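Local coordinates for protein serine-pyruvate aminotransferase (AgxT) (Sulfolobus solfataricus, PDB 3ZRQ) that probably transfers amino groups between amino acids and keto acids, such as serine with pyruvate or alanine with glyoxylate, using pyridoxal 5'-phosphate as cofactor, at residues L130-H135 and L159-G164; S166-E171 and Y183-Q188; A217-D222 and A239-P244. All blocks are in the same frame, centred on the assembly; numbering follows the deposited sequence. Where two conformers were deposited one is given.

Contact 1 of 3, residues L130-H135 and L159-G164; sequences LVALTH and LIVVDG. With PMP (4'-deoxy-4'-aminopyridoxal-5'-phosphate), chain C.
Thr134 and Asp163 stand side by side where their two strands end, both side chains leaning the same way, with one water bridging the threonine hydroxyl and a carboxylate oxygen. The water lies 2.7 Å from Thr134 OG1 and gives a hydrogen to Asp163 OD2, also at 2.7 Å. The same OD2 sits 2.7 Å from N1 of the cofactor, the pyridine nitrogen of PMP. With CG anti to the backbone N (chi1 165°), the carboxylate of Asp163 reaches past the strand end to this ring atom, while its other oxygen, OD1, is hydrogen-bonded to the amide of Val165.

Behind this end runs a parallel ladder from Leu130-Leu159 to Thr134-Asp163, the short strand axes inclined at 21°. Five backbone hydrogen bonds hold it, beginning with Val131 N to Leu159 O (2.8 Å). Asp163 takes part twice, its amide donating to Leu133 O and its carbonyl accepting from His135 N (2.8 Å, N-H...O 168°). On the face that carries Asp163, the CD1 methyl of Leu130 comes within 3.9 Å of Leu159 CB, and Trp92 of helix 87-96 lies over Ala132, Val161 and Asp163. Just past the strand end His135 CB meets Val162 CG1 at 3.8 Å; on the face that carries Val162, helix 146-153 packs on Val131, Leu133 and Ile160. That helix belongs to the connection between the two strands, a beta-alpha-beta crossover within the large sheet of the PLP-dependent aminotransferase fold.

An aspartate beside the pyridine nitrogen is a hallmark of fold-type I enzymes. The distance to N1 is consistent with that role, in which the acidic partner helps the ring act as an electron sink; Val165 and the water would keep the carboxylate from turning.

Contact 2 of 3, residues S166-E171 and Y183-Q188; sequences SSVGAE and YLTASQ. With PMP (4'-deoxy-4'-aminopyridoxal-5'-phosphate), chain C.
Val168 points toward the strand and meets Thr185, and the two beta-branched side chains cross at a slant, branch against branch. Val168 CB lies 3.7 Å from Thr185 OG1, and Val168 CG1 is 3.9 Å from Thr185 CG2. The torsions account for this pairing: Thr185 holds OG1 anti to its own backbone N (chi1 -170°), which leaves CG2 wedged between N and the carbonyl carbon and turned to the valine. The other valine methyl, CG2, touches both Thr185 CB and the tyrosine, 4.0 Å from Tyr183 CE1. Here valine and tyrosine run past each other in opposite directions. Ser167 OG approaches the rim of the same ring, close to its plane, at 4.4 Å from Tyr183 CE1.

These residues join a loop to a strand of the large mixed sheet of the fold-type I aminotransferase architecture. Residues 166-171 follow strand 157-163, whose neighbour in the sheet is strand 182-186, and the loop folds back over that neighbour. Met48 of helix 31-48 covers Val168, Tyr183 and Thr185 together, so a third element packs on the same side chains. Within the loop, Ser167 O receives the amides of both Ala170 and Glu171, which bends the chain sharply after Val168.

The polar link is made by a water that donates to Val168 O at 2.7 Å and, over a longer 3.3 Å, to Thr185 OG1. The threonine hydroxyl is also hydrogen-bonded to Gly164 O.

Both segments continue to the cofactor. Ser166 belongs to the pyridoxal phosphate site at the start of the loop; beyond the strand end, Gln188, bent at chi2 (-81°), brings NE2 to O3P of the PMP phosphate at 2.9 Å (N-H...O 147°), beside Thr243 of the second subunit.

Contact 3 of 3, residues A217-D222 and A239-P244; sequences AGYYLD and AYFATP. With PMP (4'-deoxy-4'-aminopyridoxal-5'-phosphate), chain D.
Tyr219 and Phe241 both extend CG away from the backbone N (chi1 -171° and 166°), which carries their rings across to each other. Tyr219 CE2 and Phe241 CE1 come within 3.5 Å; the ring centres are 5.2 Å apart with planes at 57°, and Tyr219 CE2 and CZ lie at the edge of the Phe241 ring. Trp226 of helix 223-234, the helix that connects the two loops, meets Phe241 edge-to-face. Tyr220 takes a similar first torsion and lays CE1 against Ala242 CB at 3.7 Å.

The end of Tyr220 is tied in through water: its OH donates to a molecule 2.7 Å away, lying in the ring plane, and that water in turn donates to Thr243 O (2.7 Å) and to O2P of PMP (2.8 Å). Another phosphate oxygen, O1P, is gripped directly by three donors, Thr243 OG1 at 2.6 Å, Thr243 N at 2.7 Å and Tyr240 OH.

Glu68 of the second subunit takes the amides of Tyr219 and Tyr220, and that subunit supplies Gly63, Thr64, Thr138 and Gln188 to the same cofactor. Cofactor binding is thus shared between subunits, with the neutral N-H and O-H donors on O1P probably helping to disperse the phosphate's negative charge.

Overall arrangement
Contacts 1 and 2 both reach one sheet, through the neighbouring strands 157-163 and 182-186; their centres are 13 Å apart, and Gly164 N lies 2.8 Å from Leu184 O, a probable hydrogen bond. Contact 1 meets one PMP at the pyridine nitrogen, and contact 2 meets the same molecule at its phosphate, with Ser166 near the ring oxygen O3. Contact 3 stands apart, its centre about 23 Å from that of contact 1 and 22 Å from that of contact 2, with nearest atoms about 12 and 11 Å away, and binds a different PMP. The counterparts of its Tyr240 and Thr243 in the second subunit bind the cofactor of contacts 1 and 2, so each active site is completed across the subunit interface.

Contact 1 of 3, residues L130-H135 and L159-G164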
loop_
_atom_site.group_PDB
_atom_site.type_symbol
_atom_site.label_atom_id
_atom_site.label_comp_id
_atom_site.label_asym_id
_atom_site.label_seq_id
_atom_site.Cartn_x
_atom_site.Cartn_y
_atom_site.Cartn_z
ATOM N N LEU A 130 11.765 -31.910 -31.525
ATOM C CA LEU A 130 11.601 -30.563 -30.965
ATOM C C LEU A 130 12.734 -29.627 -31.309
ATOM O O LEU A 130 13.931 -29.966 -31.149
ATOM C CB LEU A 130 11.469 -30.634 -29.427
ATOM C CG LEU A 130 11.170 -29.287 -28.745
ATOM C CD1 LEU A 130 9.966 -29.464 -27.864
ATOM C CD2 LEU A 130 12.358 -28.780 -27.961
ATOM N N VAL A 131 12.361 -28.418 -31.732
ATOM C CA VAL A 131 13.344 -27.351 -31.949
ATOM C C VAL A 131 13.081 -26.190 -30.960
ATOM O O VAL A 131 11.965 -25.697 -30.852
ATOM C CB VAL A 131 13.328 -26.826 -33.415
ATOM C CG1 VAL A 131 14.341 -25.664 -33.591
ATOM C CG2 VAL A 131 13.693 -27.977 -34.385
ATOM N N ALA A 132 14.129 -25.784 -30.268
ATOM C CA ALA A 132 14.056 -24.718 -29.276
ATOM C C ALA A 132 14.778 -23.483 -29.811
ATOM O O ALA A 132 15.971 -23.542 -30.192
ATOM C CB ALA A 132 14.686 -25.168 -27.941
ATOM N N LEU A 133 14.044 -22.368 -29.793
ATOM C CA LEU A 133 14.553 -21.051 -30.194
ATOM C C LEU A 133 14.529 -20.051 -29.016
ATOM O O LEU A 133 13.732 -20.223 -28.072
ATOM C CB LEU A 133 13.652 -20.527 -31.309
ATOM C CG LEU A 133 13.456 -21.426 -32.528
ATOM C CD1 LEU A 133 12.549 -20.704 -33.519
ATOM C CD2 LEU A 133 14.838 -21.725 -33.114
ATOM N N THR A 134 15.413 -19.045 -29.051
ATOM C CA THR A 134 15.358 -17.914 -28.105
ATOM C C THR A 134 14.971 -16.642 -28.873
ATOM O O THR A 134 15.701 -16.228 -29.778
ATOM C CB THR A 134 16.711 -17.680 -27.429
ATOM O OG1 THR A 134 17.258 -18.915 -26.955
ATOM C CG2 THR A 134 16.571 -16.710 -26.255
ATOM N N HIS A 135 13.859 -16.000 -28.514
ATOM C CA HIS A 135 13.415 -14.816 -29.271
ATOM C C HIS A 135 14.419 -13.672 -29.046
ATOM O O HIS A 135 14.978 -13.136 -29.993
ATOM C CB HIS A 135 11.975 -14.412 -28.919
ATOM C CG HIS A 135 11.320 -13.515 -29.919
ATOM N ND1 HIS A 135 9.973 -13.214 -29.864
ATOM C CD2 HIS A 135 11.805 -12.876 -31.018
ATOM C CE1 HIS A 135 9.655 -12.419 -30.877
ATOM N NE2 HIS A 135 10.748 -12.203 -31.596
ATOM N N LEU A 159 7.691 -30.377 -33.178
ATOM C CA LEU A 159 7.370 -29.350 -32.157
ATOM C C LEU A 159 8.362 -28.185 -32.196
ATOM O O LEU A 159 9.572 -28.399 -32.318
ATOM C CB LEU A 159 7.391 -29.967 -30.752
ATOM C CG LEU A 159 6.323 -31.011 -30.387
ATOM C CD1 LEU A 159 6.542 -31.574 -28.953
ATOM C CD2 LEU A 159 4.883 -30.467 -30.577
ATOM N N ILE A 160 7.844 -26.957 -32.075
ATOM C CA ILE A 160 8.694 -25.771 -32.007
ATOM C C ILE A 160 8.375 -24.959 -30.748
ATOM O O ILE A 160 7.235 -24.605 -30.520
ATOM C CB ILE A 160 8.553 -24.866 -33.256
ATOM C CG1 ILE A 160 8.973 -25.615 -34.535
ATOM C CG2 ILE A 160 9.423 -23.604 -33.129
ATOM C CD1 ILE A 160 8.632 -24.819 -35.795
ATOM N N VAL A 161 9.397 -24.719 -29.935
ATOM C CA VAL A 161 9.240 -23.910 -28.733
ATOM C C VAL A 161 10.115 -22.654 -28.807
ATOM O O VAL A 161 11.276 -22.693 -29.292
ATOM C CB VAL A 161 9.495 -24.715 -27.419
ATOM C CG1 VAL A 161 8.768 -26.072 -27.446
ATOM C CG2 VAL A 161 10.973 -24.897 -27.138
ATOM N N VAL A 162 9.545 -21.529 -28.348
ATOM C CA VAL A 162 10.282 -20.269 -28.324
ATOM C C VAL A 162 10.316 -19.706 -26.910
ATOM O O VAL A 162 9.261 -19.540 -26.268
ATOM C CB VAL A 162 9.662 -19.212 -29.276
ATOM C CG1 VAL A 162 10.464 -17.890 -29.232
ATOM C CG2 VAL A 162 9.571 -19.768 -30.707
ATOM N N ASP A 163 11.527 -19.470 -26.423
ATOM C CA ASP A 163 11.735 -18.747 -25.190
ATOM C C ASP A 163 11.576 -17.243 -25.514
ATOM O O ASP A 163 12.479 -16.621 -26.111
ATOM C CB ASP A 163 13.107 -19.110 -24.618
ATOM C CG ASP A 163 13.574 -18.161 -23.537
ATOM O OD1 ASP A 163 12.830 -17.221 -23.150
ATOM O OD2 ASP A 163 14.723 -18.341 -23.079
ATOM N N GLY A 164 10.389 -16.717 -25.171
ATOM C CA GLY A 164 10.071 -15.282 -25.229
ATOM C C GLY A 164 10.151 -14.533 -23.895
ATOM O O GLY A 164 9.477 -13.511 -23.712
HETATM N N1 PMP C . 15.371 -16.958 -20.890
HETATM C C2 PMP C . 15.878 -15.701 -21.017
HETATM C C2A PMP C . 16.011 -15.148 -22.409
HETATM C C3 PMP C . 16.119 -14.907 -19.892
HETATM O O3 PMP C . 16.474 -13.608 -20.061
HETATM C C4 PMP C . 15.993 -15.506 -18.628
HETATM C C4A PMP C . 16.535 -14.854 -17.386
HETATM N N4A PMP C . 16.047 -13.544 -17.254
HETATM C C5 PMP C . 15.496 -16.816 -18.525
HETATM C C6 PMP C . 15.198 -17.538 -19.671
HETATM C C5A PMP C . 15.232 -17.503 -17.190
HETATM O O4P PMP C . 14.163 -16.810 -16.553
HETATM P P PMP C . 14.032 -16.868 -14.947
HETATM O O1P PMP C . 15.229 -16.190 -14.316
HETATM O O2P PMP C . 13.961 -18.323 -14.518
HETATM O O3P PMP C . 12.746 -16.143 -14.650
HETATM O O HOH W 1 16.579 -19.745 -24.494
#

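Contact 2 of 3, residues S166-E171 and Y183-Q188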
loop_
_atom_site.group_PDB
_atom_site.type_symbol
_atom_site.label_atom_id
_atom_site.label_comp_id
_atom_site.label_asym_id
_atom_site.label_seq_id
_atom_site.Cartn_x
_atom_site.Cartn_y
_atom_site.Cartn_z
ATOM N N SER A 166 12.471 -12.482 -22.659
ATOM C CA SER A 166 12.808 -11.066 -22.887
ATOM C C SER A 166 12.205 -10.488 -24.186
ATOM O O SER A 166 12.744 -9.526 -24.777
ATOM C CB SER A 166 14.325 -10.867 -22.893
ATOM O OG SER A 166 14.882 -11.052 -21.620
ATOM N N SER A 167 11.104 -11.064 -24.648
ATOM C CA SER A 167 10.465 -10.532 -25.859
ATOM C C SER A 167 8.959 -10.263 -25.750
ATOM O O SER A 167 8.474 -9.253 -26.280
ATOM C CB SER A 167 10.755 -11.416 -27.082
ATOM O OG SER A 167 9.900 -12.554 -27.075
ATOM N N VAL A 168 8.232 -11.161 -25.084
ATOM C CA VAL A 168 6.786 -11.052 -24.974
ATOM C C VAL A 168 6.402 -9.783 -24.195
ATOM O O VAL A 168 6.896 -9.547 -23.103
ATOM C CB VAL A 168 6.135 -12.338 -24.384
ATOM C CG1 VAL A 168 4.615 -12.181 -24.235
ATOM C CG2 VAL A 168 6.463 -13.551 -25.310
ATOM N N GLY A 169 5.566 -8.962 -24.836
ATOM C CA GLY A 169 5.103 -7.685 -24.303
ATOM C C GLY A 169 5.856 -6.490 -24.853
ATOM O O GLY A 169 5.547 -5.334 -24.500
ATOM N N ALA A 170 6.833 -6.755 -25.722
ATOM C CA ALA A 170 7.715 -5.715 -26.267
ATOM C C ALA A 170 8.003 -5.866 -27.769
ATOM O O ALA A 170 8.184 -4.862 -28.464
ATOM C CB ALA A 170 9.001 -5.692 -25.517
ATOM N N GLU A 171 8.099 -7.114 -28.242
ATOM C CA GLU A 171 8.398 -7.415 -29.636
ATOM C C GLU A 171 7.141 -8.023 -30.224
ATOM O O GLU A 171 6.301 -8.539 -29.497
ATOM C CB GLU A 171 9.552 -8.430 -29.785
ATOM C CG GLU A 171 10.873 -8.090 -29.040
ATOM C CD GLU A 171 11.868 -7.201 -29.809
ATOM O OE1 GLU A 171 11.618 -6.774 -30.952
ATOM O OE2 GLU A 171 12.951 -6.928 -29.263
ATOM N N TYR A 183 5.021 -21.169 -26.767
ATOM C CA TYR A 183 5.654 -19.845 -26.647
ATOM C C TYR A 183 5.616 -19.538 -25.157
ATOM O O TYR A 183 4.549 -19.629 -24.526
ATOM C CB TYR A 183 4.880 -18.771 -27.444
ATOM C CG TYR A 183 5.774 -17.817 -28.217
ATOM C CD1 TYR A 183 6.668 -16.960 -27.559
ATOM C CD2 TYR A 183 5.747 -17.796 -29.602
ATOM C CE1 TYR A 183 7.495 -16.100 -28.270
ATOM C CE2 TYR A 183 6.572 -16.941 -30.337
ATOM C CZ TYR A 183 7.446 -16.094 -29.666
ATOM O OH TYR A 183 8.274 -15.259 -30.382
ATOM N N LEU A 184 6.766 -19.226 -24.570
ATOM C CA LEU A 184 6.791 -19.001 -23.125
ATOM C C LEU A 184 7.423 -17.649 -22.752
ATOM O O LEU A 184 8.147 -17.031 -23.554
ATOM C CB LEU A 184 7.493 -20.169 -22.395
ATOM C CG LEU A 184 8.977 -20.416 -22.715
ATOM C CD1 LEU A 184 9.879 -19.613 -21.758
ATOM C CD2 LEU A 184 9.275 -21.930 -22.577
ATOM N N THR A 185 7.145 -17.205 -21.531
ATOM C CA THR A 185 7.728 -15.976 -21.000
ATOM C C THR A 185 7.717 -16.038 -19.466
ATOM O O THR A 185 7.400 -17.104 -18.867
ATOM C CB THR A 185 7.056 -14.668 -21.625
ATOM O OG1 THR A 185 7.786 -13.476 -21.263
ATOM C CG2 THR A 185 5.600 -14.504 -21.217
ATOM N N ALA A 186 8.109 -14.933 -18.832
ATOM C CA ALA A 186 8.071 -14.820 -17.388
ATOM C C ALA A 186 7.274 -13.567 -17.044
ATOM O O ALA A 186 6.966 -12.741 -17.938
ATOM C CB ALA A 186 9.488 -14.745 -16.808
ATOM N N SER A 187 6.925 -13.426 -15.765
ATOM C CA SER A 187 6.161 -12.270 -15.314
ATOM C C SER A 187 6.930 -10.951 -15.148
ATOM O O SER A 187 6.309 -9.880 -15.179
ATOM C CB SER A 187 5.359 -12.594 -14.041
ATOM O OG SER A 187 6.182 -13.067 -12.983
ATOM N N GLN A 188 8.258 -11.027 -14.999
ATOM C CA GLN A 188 9.026 -9.905 -14.475
ATOM C C GLN A 188 9.788 -9.140 -15.541
ATOM O O GLN A 188 10.555 -8.248 -15.198
ATOM C CB GLN A 188 9.992 -10.364 -13.366
ATOM C CG GLN A 188 11.274 -11.114 -13.874
ATOM C CD GLN A 188 11.042 -12.609 -14.192
ATOM O OE1 GLN A 188 9.945 -13.148 -13.993
ATOM N NE2 GLN A 188 12.087 -13.279 -14.682
HETATM N N1 PMP C . 15.371 -16.958 -20.890
HETATM C C2 PMP C . 15.878 -15.701 -21.017
HETATM C C2A PMP C . 16.011 -15.148 -22.409
HETATM C C3 PMP C . 16.119 -14.907 -19.892
HETATM O O3 PMP C . 16.474 -13.608 -20.061
HETATM C C4 PMP C . 15.993 -15.506 -18.628
HETATM C C4A PMP C . 16.535 -14.854 -17.386
HETATM N N4A PMP C . 16.047 -13.544 -17.254
HETATM C C5 PMP C . 15.496 -16.816 -18.525
HETATM C C6 PMP C . 15.198 -17.538 -19.671
HETATM C C5A PMP C . 15.232 -17.503 -17.190
HETATM O O4P PMP C . 14.163 -16.810 -16.553
HETATM P P PMP C . 14.032 -16.868 -14.947
HETATM O O1P PMP C . 15.229 -16.190 -14.316
HETATM O O2P PMP C . 13.961 -18.323 -14.518
HETATM O O3P PMP C . 12.746 -16.143 -14.650
HETATM O O HOH W 2 8.932 -10.432 -21.514
#

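Contact 3 of 3, residues A217-D222 and A239-P244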
loop_
_atom_site.group_PDB
_atom_site.type_symbol
_atom_site.label_atom_id
_atom_site.label_comp_id
_atom_site.label_asym_id
_atom_site.label_seq_id
_atom_site.Cartn_x
_atom_site.Cartn_y
_atom_site.Cartn_z
ATOM N N ALA A 217 8.416 -35.849 -17.727
ATOM C CA ALA A 217 8.358 -34.754 -16.737
ATOM C C ALA A 217 8.423 -35.260 -15.304
ATOM O O ALA A 217 8.088 -36.419 -15.029
ATOM C CB ALA A 217 7.112 -33.922 -16.932
ATOM N N GLY A 218 8.878 -34.397 -14.400
ATOM C CA GLY A 218 8.819 -34.664 -12.955
ATOM C C GLY A 218 7.399 -34.440 -12.465
ATOM O O GLY A 218 6.448 -34.664 -13.202
ATOM N N TYR A 219 7.234 -33.985 -11.227
ATOM C CA TYR A 219 5.884 -33.827 -10.676
ATOM C C TYR A 219 5.395 -32.365 -10.766
ATOM O O TYR A 219 4.419 -32.045 -11.464
ATOM C CB TYR A 219 5.840 -34.370 -9.231
ATOM C CG TYR A 219 4.449 -34.449 -8.628
ATOM C CD1 TYR A 219 3.533 -35.429 -9.053
ATOM C CD2 TYR A 219 4.035 -33.521 -7.670
ATOM C CE1 TYR A 219 2.249 -35.502 -8.495
ATOM C CE2 TYR A 219 2.752 -33.586 -7.109
ATOM C CZ TYR A 219 1.875 -34.570 -7.533
ATOM O OH TYR A 219 0.624 -34.618 -6.970
ATOM N N TYR A 220 6.107 -31.475 -10.082
ATOM C CA TYR A 220 5.756 -30.051 -10.015
ATOM C C TYR A 220 5.698 -29.386 -11.395
ATOM O O TYR A 220 4.860 -28.508 -11.638
ATOM C CB TYR A 220 6.761 -29.326 -9.121
ATOM C CG TYR A 220 6.248 -28.004 -8.543
ATOM C CD1 TYR A 220 5.251 -27.997 -7.558
ATOM C CD2 TYR A 220 6.820 -26.791 -8.910
ATOM C CE1 TYR A 220 4.776 -26.798 -6.992
ATOM C CE2 TYR A 220 6.374 -25.579 -8.343
ATOM C CZ TYR A 220 5.356 -25.582 -7.394
ATOM O OH TYR A 220 4.899 -24.392 -6.828
ATOM N N LEU A 221 6.557 -29.852 -12.316
ATOM C CA LEU A 221 6.684 -29.186 -13.620
ATOM C C LEU A 221 6.033 -29.948 -14.775
ATOM O O LEU A 221 6.218 -29.607 -15.947
ATOM C CB LEU A 221 8.148 -28.843 -13.917
ATOM C CG LEU A 221 8.816 -27.942 -12.852
ATOM C CD1 LEU A 221 10.280 -27.656 -13.275
ATOM C CD2 LEU A 221 8.035 -26.614 -12.658
ATOM N N ASP A 222 5.255 -30.968 -14.437
ATOM C CA ASP A 222 4.409 -31.631 -15.430
ATOM C C ASP A 222 3.178 -30.751 -15.690
ATOM O O ASP A 222 2.325 -30.536 -14.797
ATOM C CB ASP A 222 4.006 -33.025 -14.933
ATOM C CG ASP A 222 3.234 -33.861 -16.001
ATOM O OD1 ASP A 222 2.807 -33.317 -17.058
ATOM O OD2 ASP A 222 3.082 -35.083 -15.751
ATOM N N ALA A 239 -9.686 -24.911 -8.519
ATOM C CA ALA A 239 -9.188 -26.287 -8.473
ATOM C C ALA A 239 -7.799 -26.220 -7.869
ATOM O O ALA A 239 -7.159 -25.173 -7.934
ATOM C CB ALA A 239 -9.160 -26.892 -9.860
ATOM N N TYR A 240 -7.354 -27.298 -7.237
ATOM C CA TYR A 240 -6.083 -27.277 -6.532
ATOM C C TYR A 240 -5.121 -28.333 -7.046
ATOM O O TYR A 240 -5.428 -29.529 -7.040
ATOM C CB TYR A 240 -6.284 -27.431 -5.017
ATOM C CG TYR A 240 -4.998 -27.602 -4.260
ATOM C CD1 TYR A 240 -4.169 -26.499 -3.986
ATOM C CD2 TYR A 240 -4.576 -28.867 -3.856
ATOM C CE1 TYR A 240 -2.963 -26.670 -3.293
ATOM C CE2 TYR A 240 -3.363 -29.046 -3.177
ATOM C CZ TYR A 240 -2.573 -27.948 -2.906
ATOM O OH TYR A 240 -1.399 -28.160 -2.227
ATOM N N PHE A 241 -3.942 -27.902 -7.487
ATOM C CA PHE A 241 -2.858 -28.854 -7.666
ATOM C C PHE A 241 -1.826 -28.598 -6.572
ATOM O O PHE A 241 -1.534 -29.463 -5.747
ATOM C CB PHE A 241 -2.193 -28.768 -9.053
ATOM C CG PHE A 241 -0.868 -29.522 -9.104
ATOM C CD1 PHE A 241 -0.805 -30.849 -8.693
ATOM C CD2 PHE A 241 0.309 -28.885 -9.519
ATOM C CE1 PHE A 241 0.409 -31.564 -8.685
ATOM C CE2 PHE A 241 1.545 -29.581 -9.525
ATOM C CZ PHE A 241 1.602 -30.921 -9.111
ATOM N N ALA A 242 -1.236 -27.405 -6.618
ATOM C CA ALA A 242 -0.228 -27.006 -5.615
ATOM C C ALA A 242 -0.435 -25.507 -5.461
ATOM O O ALA A 242 -0.949 -24.855 -6.389
ATOM C CB ALA A 242 1.184 -27.329 -6.116
ATOM N N THR A 243 -0.117 -24.945 -4.293
ATOM C CA THR A 243 -0.450 -23.519 -4.063
ATOM C C THR A 243 0.332 -22.603 -5.037
ATOM O O THR A 243 1.548 -22.687 -5.069
ATOM C CB THR A 243 -0.134 -23.120 -2.631
ATOM O OG1 THR A 243 -0.899 -23.973 -1.756
ATOM C CG2 THR A 243 -0.519 -21.626 -2.378
ATOM N N PRO A 244 -0.365 -21.777 -5.838
ATOM C CA PRO A 244 0.324 -20.823 -6.728
ATOM C C PRO A 244 0.685 -19.529 -5.980
ATOM O O PRO A 244 0.242 -19.354 -4.845
ATOM C CB PRO A 244 -0.722 -20.518 -7.805
ATOM C CG PRO A 244 -2.048 -20.752 -7.096
ATOM C CD PRO A 244 -1.836 -21.727 -5.991
HETATM N N1 PMP D . 2.304 -30.513 2.724
HETATM C C2 PMP D . 1.184 -30.197 3.460
HETATM C C2A PMP D . 1.118 -30.773 4.858
HETATM C C3 PMP D . 0.316 -29.193 3.008
HETATM O O3 PMP D . -0.680 -28.658 3.798
HETATM C C4 PMP D . 0.465 -28.725 1.695
HETATM C C4A PMP D . -0.553 -27.822 1.061
HETATM N N4A PMP D . -1.155 -26.939 2.024
HETATM C C5 PMP D . 1.543 -29.146 0.927
HETATM C C6 PMP D . 2.436 -30.076 1.435
HETATM C C5A PMP D . 1.728 -28.625 -0.497
HETATM O O4P PMP D . 2.147 -27.276 -0.387
HETATM P P PMP D . 1.971 -26.259 -1.598
HETATM O O1P PMP D . 0.502 -26.185 -1.952
HETATM O O2P PMP D . 2.754 -26.801 -2.769
HETATM O O3P PMP D . 2.529 -24.932 -1.093
HETATM O O HOH W 3 3.248 -24.781 -4.669
#